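Local coordinates for protein Ent-copalyl diphosphate synthase (Streptomyces platensis, PDB 5BP8) that belongs to the terpene cyclase family of largely helical proteins and is related in sequence to squalene-hopene cyclases, at residues Gly110-Arg113 / Asp114-Ala118; Tyr70-Val73 / Pro74-Ala78; Ser77-Glu80 / Ala81-Glu85; Gly154-Gly158 / Thr159-Ser163. All blocks are in the same frame, centred on the assembly; numbering follows the deposited sequence.

Contact 1 of 4, residues Gly110-Arg113 / Asp114-Ala118; sequences GALR and DGLLA
The guanidinium of R113 and the carboxylate of D114 are joined by a water. The water lies at the guanidinium edge, in its plane, and accepts a hydrogen bond from R113 NH1 at 2.7 Å. It donates to D114 OD1 at 2.8 Å. R113 NH1 and D114 OD1 are 4.7 Å apart, not in direct contact, and this water bridges them. D114 has CG beside its own backbone N (chi1 -66°), which folds the carboxylate back toward the carbonyl of G110. W156, from the loop between helices 127-144 and 171-179, packs on the side chain of R113.

The backbone changes pitch here. D114 N still bonds G110 O in the usual way, at 2.8 Å. Next, L116 N reaches A111 O at 3.1 Å, and L117 N reaches a lone pair of L112 O at 3.0 Å. Both bonds span five residues. A second water donates to L112 O and accepts from A118 N.

L112 and L117 are buried, L116 partly so. L112 CB meets L117 CD1 at 3.9 Å. L112 CD2 touches L116 CD1 at 4.1 Å, their side chains crossing obliquely. L112 also packs on helix 72-86 through T75, L76 and V79. The five-residue bonds are those of a pi-type turn, in the last part of helix 98-116 of an all-helical terpene-cyclase domain.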
loop_
_atom_site.group_PDB
_atom_site.type_symbol
_atom_site.label_atom_id
_atom_site.label_comp_id
_atom_site.label_asym_id
_atom_site.label_seq_id
_atom_site.Cartn_x
_atom_site.Cartn_y
_atom_site.Cartn_z
ATOM N N GLY A 110 -25.755 9.067 -1.469
ATOM C CA GLY A 110 -26.552 8.279 -0.556
ATOM C C GLY A 110 -25.706 7.424 0.360
ATOM O O GLY A 110 -25.948 7.396 1.575
ATOM N N ALA A 111 -24.729 6.702 -0.190
ATOM C CA ALA A 111 -23.841 5.890 0.628
ATOM C C ALA A 111 -23.044 6.705 1.654
ATOM O O ALA A 111 -22.826 6.238 2.776
ATOM C CB ALA A 111 -22.899 5.044 -0.245
ATOM N N LEU A 112 -22.575 7.883 1.262
ATOM C CA LEU A 112 -21.887 8.787 2.189
ATOM C C LEU A 112 -22.811 9.219 3.346
ATOM O O LEU A 112 -22.468 9.104 4.540
ATOM C CB LEU A 112 -21.355 10.014 1.459
ATOM C CG LEU A 112 -20.176 9.753 0.512
ATOM C CD1 LEU A 112 -19.928 10.964 -0.380
ATOM C CD2 LEU A 112 -18.935 9.415 1.311
ATOM N N ARG A 113 -23.984 9.695 2.987
ATOM C CA ARG A 113 -24.956 10.193 3.960
ATOM C C ARG A 113 -25.529 9.105 4.843
ATOM O O ARG A 113 -25.771 9.362 6.025
ATOM C CB ARG A 113 -26.087 10.907 3.214
ATOM C CG ARG A 113 -27.060 11.718 4.078
ATOM C CD ARG A 113 -27.594 12.890 3.240
ATOM N NE ARG A 113 -28.734 13.602 3.844
ATOM C CZ ARG A 113 -30.019 13.246 3.708
ATOM N NH1 ARG A 113 -30.358 12.163 3.015
ATOM N NH2 ARG A 113 -30.969 13.975 4.280
ATOM N N ASP A 114 -25.739 7.907 4.291
ATOM C CA ASP A 114 -26.451 6.845 4.977
ATOM C C ASP A 114 -25.562 5.978 5.870
ATOM O O ASP A 114 -26.070 5.154 6.600
ATOM C CB ASP A 114 -27.204 5.939 4.004
ATOM C CG ASP A 114 -28.357 6.658 3.284
ATOM O OD1 ASP A 114 -28.740 7.789 3.687
ATOM O OD2 ASP A 114 -28.867 6.074 2.292
ATOM N N GLY A 115 -24.245 6.109 5.787
ATOM C CA GLY A 115 -23.409 5.296 6.662
ATOM C C GLY A 115 -21.930 5.610 6.674
ATOM O O GLY A 115 -21.278 5.494 7.712
ATOM N N LEU A 116 -21.368 5.974 5.536
ATOM C CA LEU A 116 -19.920 6.099 5.480
ATOM C C LEU A 116 -19.422 7.279 6.318
ATOM O O LEU A 116 -18.369 7.165 6.960
ATOM C CB LEU A 116 -19.403 6.227 4.049
ATOM C CG LEU A 116 -19.476 4.965 3.179
ATOM C CD1 LEU A 116 -19.289 5.389 1.716
ATOM C CD2 LEU A 116 -18.491 3.884 3.557
ATOM N N LEU A 117 -20.120 8.408 6.268
ATOM C CA LEU A 117 -19.620 9.617 6.951
ATOM C C LEU A 117 -19.660 9.459 8.470
ATOM O O LEU A 117 -18.872 10.090 9.189
ATOM C CB LEU A 117 -20.380 10.856 6.518
ATOM C CG LEU A 117 -19.957 11.325 5.115
ATOM C CD1 LEU A 117 -21.020 12.273 4.629
ATOM C CD2 LEU A 117 -18.570 11.955 5.052
ATOM N N ALA A 118 -20.553 8.608 8.928
ATOM C CA ALA A 118 -20.759 8.364 10.353
ATOM C C ALA A 118 -20.131 7.082 10.851
ATOM O O ALA A 118 -20.211 6.800 12.067
ATOM C CB ALA A 118 -22.251 8.311 10.643
HETATM O O HOH W 1 -23.057 8.554 7.407
HETATM O O HOH W 2 -29.082 10.020 2.096
#

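Contact 2 of 4, residues Tyr70-Val73 / Pro74-Ala78; sequences YGLV and PTLSA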
loop_
_atom_site.group_PDB
_atom_site.type_symbol
_atom_site.label_atom_id
_atom_site.label_comp_id
_atom_site.label_asym_id
_atom_site.label_seq_id
_atom_site.Cartn_x
_atom_site.Cartn_y
_atom_site.Cartn_z
ATOM N N TYR A 70 -13.407 1.341 4.876
ATOM C CA TYR A 70 -12.415 1.507 3.843
ATOM C C TYR A 70 -13.116 2.092 2.591
ATOM O O TYR A 70 -12.457 2.436 1.608
ATOM C CB TYR A 70 -11.713 0.213 3.506
ATOM C CG TYR A 70 -10.613 -0.131 4.505
ATOM C CD1 TYR A 70 -9.342 0.398 4.369
ATOM C CD2 TYR A 70 -10.867 -0.932 5.603
ATOM C CE1 TYR A 70 -8.329 0.121 5.282
ATOM C CE2 TYR A 70 -9.853 -1.252 6.507
ATOM C CZ TYR A 70 -8.591 -0.708 6.354
ATOM O OH TYR A 70 -7.569 -0.988 7.248
ATOM N N GLY A 71 -14.445 2.127 2.614
ATOM C CA GLY A 71 -15.192 2.782 1.506
ATOM C C GLY A 71 -15.217 4.295 1.571
ATOM O O GLY A 71 -15.558 4.968 0.579
ATOM N N LEU A 72 -14.893 4.878 2.721
ATOM C CA LEU A 72 -15.117 6.330 2.897
ATOM C C LEU A 72 -14.231 7.149 1.945
ATOM O O LEU A 72 -14.731 7.957 1.131
ATOM C CB LEU A 72 -14.881 6.747 4.347
ATOM C CG LEU A 72 -14.955 8.263 4.636
ATOM C CD1 LEU A 72 -16.284 8.844 4.193
ATOM C CD2 LEU A 72 -14.703 8.522 6.107
ATOM N N VAL A 73 -12.914 6.927 2.003
ATOM C CA VAL A 73 -12.033 7.707 1.125
ATOM C C VAL A 73 -12.298 7.511 -0.387
ATOM O O VAL A 73 -12.459 8.493 -1.140
ATOM C CB VAL A 73 -10.559 7.480 1.473
ATOM C CG1 VAL A 73 -9.657 7.989 0.372
ATOM C CG2 VAL A 73 -10.251 8.125 2.830
ATOM N N PRO A 74 -12.370 6.250 -0.861
ATOM C CA PRO A 74 -12.622 6.146 -2.291
ATOM C C PRO A 74 -14.011 6.638 -2.746
ATOM O O PRO A 74 -14.132 7.142 -3.885
ATOM C CB PRO A 74 -12.439 4.652 -2.572
ATOM C CG PRO A 74 -12.625 3.988 -1.266
ATOM C CD PRO A 74 -12.110 4.954 -0.252
ATOM N N THR A 75 -15.020 6.534 -1.891
ATOM C CA THR A 75 -16.363 7.037 -2.234
ATOM C C THR A 75 -16.327 8.553 -2.312
ATOM O O THR A 75 -16.844 9.185 -3.280
ATOM C CB THR A 75 -17.445 6.524 -1.260
ATOM O OG1 THR A 75 -17.453 5.096 -1.260
ATOM C CG2 THR A 75 -18.827 7.041 -1.683
ATOM N N LEU A 76 -15.675 9.169 -1.338
ATOM C CA LEU A 76 -15.437 10.625 -1.414
ATOM C C LEU A 76 -14.759 11.029 -2.727
ATOM O O LEU A 76 -15.209 11.970 -3.392
ATOM C CB LEU A 76 -14.632 11.137 -0.222
ATOM C CG LEU A 76 -15.377 11.190 1.129
ATOM C CD1 LEU A 76 -14.334 11.431 2.204
ATOM C CD2 LEU A 76 -16.477 12.245 1.114
ATOM N N SER A 77 -13.688 10.307 -3.105
ATOM C CA SER A 77 -12.961 10.641 -4.319
ATOM C C SER A 77 -13.832 10.484 -5.570
ATOM O O SER A 77 -13.848 11.350 -6.429
ATOM C CB SER A 77 -11.715 9.774 -4.453
ATOM O OG SER A 77 -10.881 10.270 -5.485
ATOM N N ALA A 78 -14.556 9.370 -5.651
ATOM C CA ALA A 78 -15.430 9.101 -6.799
ATOM C C ALA A 78 -16.571 10.101 -6.923
ATOM O O ALA A 78 -16.833 10.655 -8.032
ATOM C CB ALA A 78 -15.978 7.683 -6.712
#
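The chain turns into helix 72-86 here, with T75 N bonded to G71 O at 3.0 Å, followed by the bonds of L76 N to L72 O and S77 N to V73 O. G71 O is gripped twice. T75 OG1 donates to it at 2.6 Å, and the hydroxyl and the amide come from opposite faces of the carbonyl plane. The T75 hydroxyl can do this because it stands beside the backbone N of its own residue (chi1 -58°), leaning back over the preceding turn. T75 OG1 also accepts from W64 N.

P74 lies in the first turn of helix 72-86, where a missing N-H costs no regular helix bond. Its ring sits over the incoming chain, with P74 CG 3.3 Å from Y70 O. P74 CD lies 3.4 Å from V73 CB, close because the two residues are joined by a peptide bond. The two side chains cross at about a right angle.

L72 and L76 lie side by side and point the same way, touching CD1 to CD1 at 3.8 Å. L72 meets L112 of helix 98-116. L76 packs on L134 and I138 of helix 127-144, and V73 reaches the same helix at V127 and V130. S77 OG bonds R36 NE and Y32 O, which ties this helix to helix 31-40. Y70 turns away from the helix: its hydroxyl bonds H496 NE2, and its ring meets that of W445 with the planes at about 80°.

Contact 3 of 4, residues Ser77-Glu80 / Ala81-Glu85; sequences SAVE and ALLTE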
loop_
_atom_site.group_PDB
_atom_site.type_symbol
_atom_site.label_atom_id
_atom_site.label_comp_id
_atom_site.label_asym_id
_atom_site.label_seq_id
_atom_site.Cartn_x
_atom_site.Cartn_y
_atom_site.Cartn_z
ATOM N N SER A 77 -13.688 10.307 -3.105
ATOM C CA SER A 77 -12.961 10.641 -4.319
ATOM C C SER A 77 -13.832 10.484 -5.570
ATOM O O SER A 77 -13.848 11.350 -6.429
ATOM C CB SER A 77 -11.715 9.774 -4.453
ATOM O OG SER A 77 -10.881 10.270 -5.485
ATOM N N ALA A 78 -14.556 9.370 -5.651
ATOM C CA ALA A 78 -15.430 9.101 -6.799
ATOM C C ALA A 78 -16.571 10.101 -6.923
ATOM O O ALA A 78 -16.833 10.655 -8.032
ATOM C CB ALA A 78 -15.978 7.683 -6.712
ATOM N N VAL A 79 -17.241 10.363 -5.807
ATOM C CA VAL A 79 -18.344 11.317 -5.810
ATOM C C VAL A 79 -17.875 12.722 -6.211
ATOM O O VAL A 79 -18.498 13.395 -7.089
ATOM C CB VAL A 79 -19.088 11.314 -4.458
ATOM C CG1 VAL A 79 -20.040 12.500 -4.332
ATOM C CG2 VAL A 79 -19.811 9.991 -4.258
ATOM N N GLU A 80 -16.761 13.163 -5.626
ATOM C CA GLU A 80 -16.230 14.470 -5.988
ATOM C C GLU A 80 -15.896 14.530 -7.487
ATOM O O GLU A 80 -16.233 15.538 -8.167
ATOM C CB GLU A 80 -15.008 14.826 -5.141
ATOM C CG GLU A 80 -14.647 16.313 -5.189
ATOM C CD GLU A 80 -13.895 16.729 -6.432
ATOM O OE1 GLU A 80 -13.173 15.887 -7.043
ATOM O OE2 GLU A 80 -14.029 17.921 -6.822
ATOM N N ALA A 81 -15.269 13.473 -8.012
ATOM C CA ALA A 81 -14.896 13.423 -9.426
ATOM C C ALA A 81 -16.129 13.471 -10.313
ATOM O O ALA A 81 -16.152 14.200 -11.341
ATOM C CB ALA A 81 -14.082 12.200 -9.729
ATOM N N LEU A 82 -17.163 12.720 -9.944
ATOM C CA LEU A 82 -18.384 12.713 -10.749
ATOM C C LEU A 82 -19.089 14.059 -10.743
ATOM O O LEU A 82 -19.555 14.516 -11.805
ATOM C CB LEU A 82 -19.343 11.584 -10.338
ATOM C CG LEU A 82 -18.817 10.160 -10.630
ATOM C CD1 LEU A 82 -19.635 9.111 -9.879
ATOM C CD2 LEU A 82 -18.796 9.853 -12.130
ATOM N N LEU A 83 -19.138 14.723 -9.589
ATOM C CA LEU A 83 -19.743 16.061 -9.522
ATOM C C LEU A 83 -18.939 17.046 -10.386
ATOM O O LEU A 83 -19.504 17.859 -11.139
ATOM C CB LEU A 83 -19.849 16.558 -8.087
ATOM C CG LEU A 83 -20.906 15.880 -7.186
ATOM C CD1 LEU A 83 -20.638 16.152 -5.716
ATOM C CD2 LEU A 83 -22.311 16.349 -7.585
ATOM N N THR A 84 -17.616 16.983 -10.274
ATOM C CA THR A 84 -16.752 17.824 -11.088
ATOM C C THR A 84 -16.971 17.572 -12.585
ATOM O O THR A 84 -17.130 18.538 -13.353
ATOM C CB THR A 84 -15.273 17.659 -10.686
ATOM O OG1 THR A 84 -15.109 18.162 -9.358
ATOM C CG2 THR A 84 -14.344 18.402 -11.631
ATOM N N GLU A 85 -17.010 16.307 -13.000
ATOM C CA GLU A 85 -17.251 15.964 -14.408
ATOM C C GLU A 85 -18.602 16.453 -14.909
ATOM O O GLU A 85 -18.689 17.034 -16.017
ATOM C CB GLU A 85 -17.151 14.466 -14.628
ATOM C CG GLU A 85 -17.473 13.963 -16.032
ATOM C CD GLU A 85 -16.516 14.452 -17.108
ATOM O OE1 GLU A 85 -15.364 14.776 -16.790
ATOM O OE2 GLU A 85 -16.916 14.502 -18.287
#
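E80 and T84 stand one helical turn apart, and their side chains meet carboxylate to hydroxyl. E80 starts out with CG opposite the backbone N (chi1 -164°), then bends at chi2 (-79°). The bend brings the carboxylate back alongside the helix, toward T84. T84 OG1 lies 2.8 Å from E80 OE2 and 3.1 Å from E80 O; which of them takes the hydroxyl proton is not settled. The amide is clearer: T84 N bonds E80 O at 2.9 Å.

The carboxylate is buried but well paired. OE1 forms a salt bridge with R36 and a hydrogen bond with S39 OG, which also makes a weak bond with T84 OG1. OE2 forms a salt bridge with R198. Two arginines this near probably favour the ionised form of E80.

V79 and L83 behave differently. They run side by side, pointing the same way, with V79 CG1 and L83 CD1 at 4.0 Å. V79 leans on L109 and L83 on C105, both of helix 98-116. L82 CG rests 3.3 Å from A78 O, and the L82 side chain goes on to C105 and W64. A81 CB sits 3.4 Å from S77 O and meets A35 and R36 of helix 31-40.

The backbone of 77-85 is regular, with L82 N bonded to A78 O at 2.8 Å. Polar and apolar contacts at four-residue spacing along one rod are those of a buried alpha helix, here helix 72-86, packed among the other helices of an alpha-barrel domain of the terpene cyclase type.

Contact 4 of 4, residues Gly154-Gly158 / Thr159-Ser163; sequences GAWSG and TTLTS
A backbone hydrogen bond closes the turn: T159 N donates to W156 O at 3.0 Å, with an N-H...O angle of 160°. The turn is a type II beta turn from W156 to T159. G158 takes the third position with a positive phi of 76°, which suits a glycine.

Two waters add bridges. One donates to A155 O at 2.8 Å and to S157 O at 2.8 Å. It accepts from T159 OG1 at 2.7 Å, so both its protons are used and the threonine hydroxyl is tied to the turn. The other donates to G158 O at 2.9 Å and bonds T160 OG1 at 2.7 Å.

Apolar contacts collect round the indole. T159 OG1 stands beside its own backbone N (chi1 -69°), and the CG2 branch comes to the indole, 3.9 Å from W156 CE3. L161 CD2 comes in at the indole edge, near its plane, 4.2 Å from W156 CZ3. W156 also rests on L109 of helix 98-116, and L161 on L109 and R113.

Bonds to helix 127-144 and the residue just after it fix the loop. S157 OG bonds L145 O, the G158 backbone pairs with L142, and L161 N reaches N139 OD1. The chemistry implies a surface loop whose carbonyls and threonine hydroxyls are bridged by waters, while W156 and L161 pack on helix 98-116 and, for L161, also on helix 127-144.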
loop_
_atom_site.group_PDB
_atom_site.type_symbol
_atom_site.label_atom_id
_atom_site.label_comp_id
_atom_site.label_asym_id
_atom_site.label_seq_id
_atom_site.Cartn_x
_atom_site.Cartn_y
_atom_site.Cartn_z
ATOM N N GLY A 154 -30.493 16.667 -9.001
ATOM C CA GLY A 154 -31.084 17.953 -8.683
ATOM C C GLY A 154 -31.732 18.044 -7.303
ATOM O O GLY A 154 -31.741 19.097 -6.669
ATOM N N ALA A 155 -32.227 16.915 -6.809
ATOM C CA ALA A 155 -32.803 16.855 -5.475
ATOM C C ALA A 155 -31.767 17.060 -4.365
ATOM O O ALA A 155 -32.126 17.396 -3.229
ATOM C CB ALA A 155 -33.511 15.511 -5.289
ATOM N N TRP A 156 -30.490 16.843 -4.695
ATOM C CA TRP A 156 -29.365 17.045 -3.769
ATOM C C TRP A 156 -28.846 18.467 -3.717
ATOM O O TRP A 156 -27.990 18.791 -2.888
ATOM C CB TRP A 156 -28.205 16.096 -4.141
ATOM C CG TRP A 156 -28.470 14.688 -3.767
ATOM C CD1 TRP A 156 -29.119 13.770 -4.495
ATOM C CD2 TRP A 156 -28.078 14.042 -2.543
ATOM N NE1 TRP A 156 -29.168 12.567 -3.809
ATOM C CE2 TRP A 156 -28.536 12.716 -2.606
ATOM C CE3 TRP A 156 -27.389 14.464 -1.412
ATOM C CZ2 TRP A 156 -28.330 11.792 -1.573
ATOM C CZ3 TRP A 156 -27.194 13.542 -0.363
ATOM C CH2 TRP A 156 -27.676 12.240 -0.459
ATOM N N SER A 157 -29.370 19.331 -4.585
ATOM C CA SER A 157 -28.958 20.721 -4.632
ATOM C C SER A 157 -29.033 21.366 -3.254
ATOM O O SER A 157 -30.041 21.243 -2.558
ATOM C CB SER A 157 -29.842 21.487 -5.639
ATOM O OG SER A 157 -29.435 22.839 -5.715
ATOM N N GLY A 158 -27.952 22.023 -2.849
ATOM C CA GLY A 158 -27.895 22.715 -1.583
ATOM C C GLY A 158 -27.731 21.858 -0.328
ATOM O O GLY A 158 -27.802 22.382 0.804
ATOM N N THR A 159 -27.567 20.552 -0.493
ATOM C CA THR A 159 -27.261 19.669 0.634
ATOM C C THR A 159 -25.859 19.990 1.164
ATOM O O THR A 159 -24.988 20.332 0.391
ATOM C CB THR A 159 -27.309 18.184 0.194
ATOM O OG1 THR A 159 -28.676 17.829 -0.103
ATOM C CG2 THR A 159 -26.764 17.256 1.290
ATOM N N THR A 160 -25.673 19.887 2.478
ATOM C CA THR A 160 -24.365 19.952 3.106
ATOM C C THR A 160 -24.161 18.643 3.831
ATOM O O THR A 160 -24.921 18.319 4.732
ATOM C CB THR A 160 -24.273 21.089 4.137
ATOM O OG1 THR A 160 -24.597 22.321 3.492
ATOM C CG2 THR A 160 -22.869 21.188 4.718
ATOM N N LEU A 161 -23.161 17.872 3.395
ATOM C CA LEU A 161 -22.787 16.653 4.074
ATOM C C LEU A 161 -21.851 16.985 5.230
ATOM O O LEU A 161 -21.010 17.879 5.122
ATOM C CB LEU A 161 -22.068 15.730 3.107
ATOM C CG LEU A 161 -22.852 15.218 1.912
ATOM C CD1 LEU A 161 -21.921 14.391 1.046
ATOM C CD2 LEU A 161 -24.061 14.424 2.331
ATOM N N THR A 162 -22.018 16.285 6.342
ATOM C CA THR A 162 -21.141 16.478 7.490
ATOM C C THR A 162 -20.709 15.128 8.047
ATOM O O THR A 162 -21.307 14.102 7.753
ATOM C CB THR A 162 -21.844 17.286 8.619
ATOM O OG1 THR A 162 -22.809 16.466 9.261
ATOM C CG2 THR A 162 -22.536 18.517 8.076
ATOM N N SER A 163 -19.684 15.148 8.878
ATOM C CA SER A 163 -19.217 13.959 9.528
ATOM C C SER A 163 -18.791 14.283 10.954
ATOM O O SER A 163 -18.129 15.293 11.185
ATOM C CB SER A 163 -18.013 13.385 8.787
ATOM O OG SER A 163 -17.438 12.296 9.517
HETATM O O HOH W 3 -30.843 18.958 -1.247
HETATM O O HOH W 4 -27.183 22.959 3.528
#

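In the fold
Contacts 2 and 3 are buried and share S77 and A78, being successive pieces of helix 72-86. Contact 1 is partly buried in the last part of helix 98-116, and contact 4 is a surface loop. L112 joins contact 1 to both contact 2 and contact 3. Contacts 1 and 4 touch directly through R113 with W156 and a probable bond from S163 OG to L117 O. Contacts 3 and 4 stay about 6 Å apart at their nearest atoms. In contacts 2 and 3 buried polar groups pair with arginines and backbone atoms, whereas contacts 1 and 4 include bridging waters beside their direct backbone bonds.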